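Local coordinates for crustacyanin-C1 subunit (PDB 1I4U), which binds the carotenoid astaxanthin, as a lipocalin subunit of the crustacyanin complexes that give the lobster carapace its blue colour, at residues A[119-122]-A[128-131]. Residues are numbered along the deposited sequence; the frame is centred on the assembly and turned at random.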
ATOM      1  N   TYR A 119       1.791   7.440 -12.441  1.00 11.53           N
ATOM      2  CA  TYR A 119       1.440   8.230 -11.272  1.00 11.88           C
ATOM      3  C   TYR A 119       0.721   7.398 -10.216  1.00 11.78           C
ATOM      4  O   TYR A 119      -0.184   6.620 -10.550  1.00 13.34           O
ATOM      5  CB  TYR A 119       0.526   9.372 -11.725  1.00 12.80           C
ATOM      6  CG  TYR A 119       0.135  10.350 -10.631  1.00 14.68           C
ATOM      7  CD1 TYR A 119       1.098  11.137 -10.036  1.00 17.18           C
ATOM      8  CD2 TYR A 119      -1.168  10.479 -10.177  1.00 19.72           C
ATOM      9  CE1 TYR A 119       0.829  12.045  -9.023  1.00 21.00           C
ATOM     10  CE2 TYR A 119      -1.465  11.392  -9.176  1.00 21.62           C
ATOM     11  CZ  TYR A 119      -0.473  12.167  -8.605  1.00 22.20           C
ATOM     12  OH  TYR A 119      -0.811  13.063  -7.612  1.00 26.95           O
ATOM     13  N   SER A 120       1.072   7.580  -8.955  1.00 11.20           N
ATOM     14  CA  SER A 120       0.412   6.975  -7.820  1.00 11.83           C
ATOM     15  C   SER A 120       0.192   8.052  -6.754  1.00 12.24           C
ATOM     16  O   SER A 120       1.078   8.887  -6.567  1.00 14.92           O
ATOM     17  CB  SER A 120       1.281   5.881  -7.219  1.00 13.01           C
ATOM     18  OG  SER A 120       0.615   5.177  -6.209  1.00 13.66           O
ATOM     19  N   CYS A 121      -0.938   8.026  -6.079  1.00 11.33           N
ATOM     20  CA  CYS A 121      -1.191   9.028  -5.027  1.00 11.56           C
ATOM     21  C   CYS A 121      -1.968   8.376  -3.895  1.00 11.26           C
ATOM     22  O   CYS A 121      -2.787   7.485  -4.138  1.00 14.72           O
ATOM     23  CB  CYS A 121      -1.966  10.219  -5.603  1.00 13.31           C
ATOM     24  SG  CYS A 121      -2.066  11.660  -4.539  1.00 14.19           S
ATOM     25  N   ILE A 122      -1.672   8.810  -2.685  1.00 13.10           N
ATOM     26  CA  ILE A 122      -2.376   8.379  -1.481  1.00 15.29           C
ATOM     27  C   ILE A 122      -2.776   9.582  -0.672  1.00 14.45           C
ATOM     28  O   ILE A 122      -1.900  10.422  -0.417  1.00 14.35           O
ATOM     29  CB  ILE A 122      -1.520   7.400  -0.672  1.00 18.09           C
ATOM     30  CG1 ILE A 122      -2.141   6.830   0.592  1.00 22.31           C
ATOM     31  CG2 ILE A 122      -0.178   7.974  -0.276  1.00 19.58           C
ATOM     32  CD1 ILE A 122      -3.387   5.981   0.380  1.00 33.53           C
ATOM     33  N   TYR A 128      -3.029  16.051   3.878  1.00 12.85           N
ATOM     34  CA  TYR A 128      -1.924  15.939   2.960  1.00 11.86           C
ATOM     35  C   TYR A 128      -2.098  14.698   2.119  1.00 11.58           C
ATOM     36  O   TYR A 128      -2.924  13.846   2.440  1.00 12.15           O
ATOM     37  CB  TYR A 128      -0.594  15.792   3.685  1.00 11.57           C
ATOM     38  CG  TYR A 128      -0.049  17.035   4.359  1.00 11.67           C
ATOM     39  CD1 TYR A 128      -0.667  17.592   5.464  1.00 14.36           C
ATOM     40  CD2 TYR A 128       1.102  17.659   3.886  1.00 12.17           C
ATOM     41  CE1 TYR A 128      -0.178  18.728   6.082  1.00 15.64           C
ATOM     42  CE2 TYR A 128       1.588  18.786   4.508  1.00 12.31           C
ATOM     43  CZ  TYR A 128       0.968  19.320   5.595  1.00 14.08           C
ATOM     44  OH  TYR A 128       1.438  20.467   6.246  1.00 17.10           O
ATOM     45  N   HIS A 129      -1.293  14.613   1.053  1.00 11.76           N
ATOM     46  CA  HIS A 129      -1.188  13.404   0.241  1.00 13.01           C
ATOM     47  C   HIS A 129       0.267  13.144  -0.071  1.00 11.67           C
ATOM     48  O   HIS A 129       1.092  14.034   0.098  1.00 12.81           O
ATOM     49  CB  HIS A 129      -1.961  13.564  -1.068  1.00 14.57           C
ATOM     50  CG  HIS A 129      -1.484  14.652  -1.976  1.00 14.81           C
ATOM     51  ND1 HIS A 129      -1.792  15.987  -1.700  1.00 15.54           N
ATOM     52  CD2 HIS A 129      -0.766  14.692  -3.134  1.00 15.95           C
ATOM     53  CE1 HIS A 129      -1.261  16.738  -2.656  1.00 18.02           C
ATOM     54  NE2 HIS A 129      -0.621  15.979  -3.560  1.00 18.97           N
ATOM     55  N   SER A 130       0.547  11.953  -0.518  1.00 11.60           N
ATOM     56  CA  SER A 130       1.835  11.643  -1.059  1.00 11.58           C
ATOM     57  C   SER A 130       1.615  11.124  -2.470  1.00 11.74           C
ATOM     58  O   SER A 130       0.777  10.290  -2.725  1.00 14.64           O
ATOM     59  CB  SER A 130       2.623  10.599  -0.295  1.00 13.25           C
ATOM     60  OG  SER A 130       3.294  11.164   0.843  1.00 14.27           O
ATOM     61  N   ASP A 131       2.419  11.645  -3.375  1.00 15.30           N
ATOM     62  CA  ASP A 131       2.387  11.067  -4.724  1.00 13.61           C
ATOM     63  C   ASP A 131       3.800  10.753  -5.201  1.00 12.72           C
ATOM     64  O   ASP A 131       4.815  11.179  -4.682  1.00 14.01           O
ATOM     65  CB  ASP A 131       1.651  11.946  -5.681  1.00 15.61           C
ATOM     66  CG  ASP A 131       2.156  13.353  -5.854  1.00 15.23           C
ATOM     67  OD1 ASP A 131       3.330  13.574  -5.547  1.00 16.89           O
ATOM     68  OD2 ASP A 131       1.310  14.158  -6.257  1.00 18.78           O
TER
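Tyr-119 carries its ring opposite its own backbone N (chi1 -176°), while Asp-131 holds its carboxylate between N and carbonyl carbon (chi1 58°), and the two side chains converge on one face of the sheet. The phenol donates from OH to Asp-131 OD2 over 2.7 Å, reaching the anti side of that oxygen slightly out of the carboxylate plane. Ring and carboxylate planes stand 63° apart, and Tyr-119 CE1 lies 3.4 Å from Asp-131 CB. The other oxygen, OD1, forms a salt bridge with Arg-163.

Cys-121 and Asp-131 form a non-hydrogen-bonded pair of this antiparallel hairpin, joining strands 115-123 and 128-137 of the lipocalin barrel. Cys-121 SG, disulfide-bonded to Cys-12, packs against the imidazole of His-129, 3.6 Å from CD2 and oblique to the ring; His-129 ND1 is hydrogen-bonded to Gly-10 O. Next along, Ile-122 and Ser-130 form a hydrogen-bonded pair: Ile-122 N to Ser-130 O and Ser-130 N to Ile-122 O are both 2.9 Å. Ser-130 O also receives a CA-H...O contact from Cys-121 CA at 3.3 Å. Turned to the other face, Ile-122 CG2 rests 3.8 Å from Ser-130 CB, and Ile-122 packs on Phe-101 of the second subunit.

Held by Tyr-119 and Arg-163 at separate oxygens, the buried carboxylate of Asp-131 should be restricted in rotation, and both partners would be expected to favour its charged form. Beside it, the disulfide and the imidazole bond to Gly-10 tie the N-terminal segment onto the hairpin.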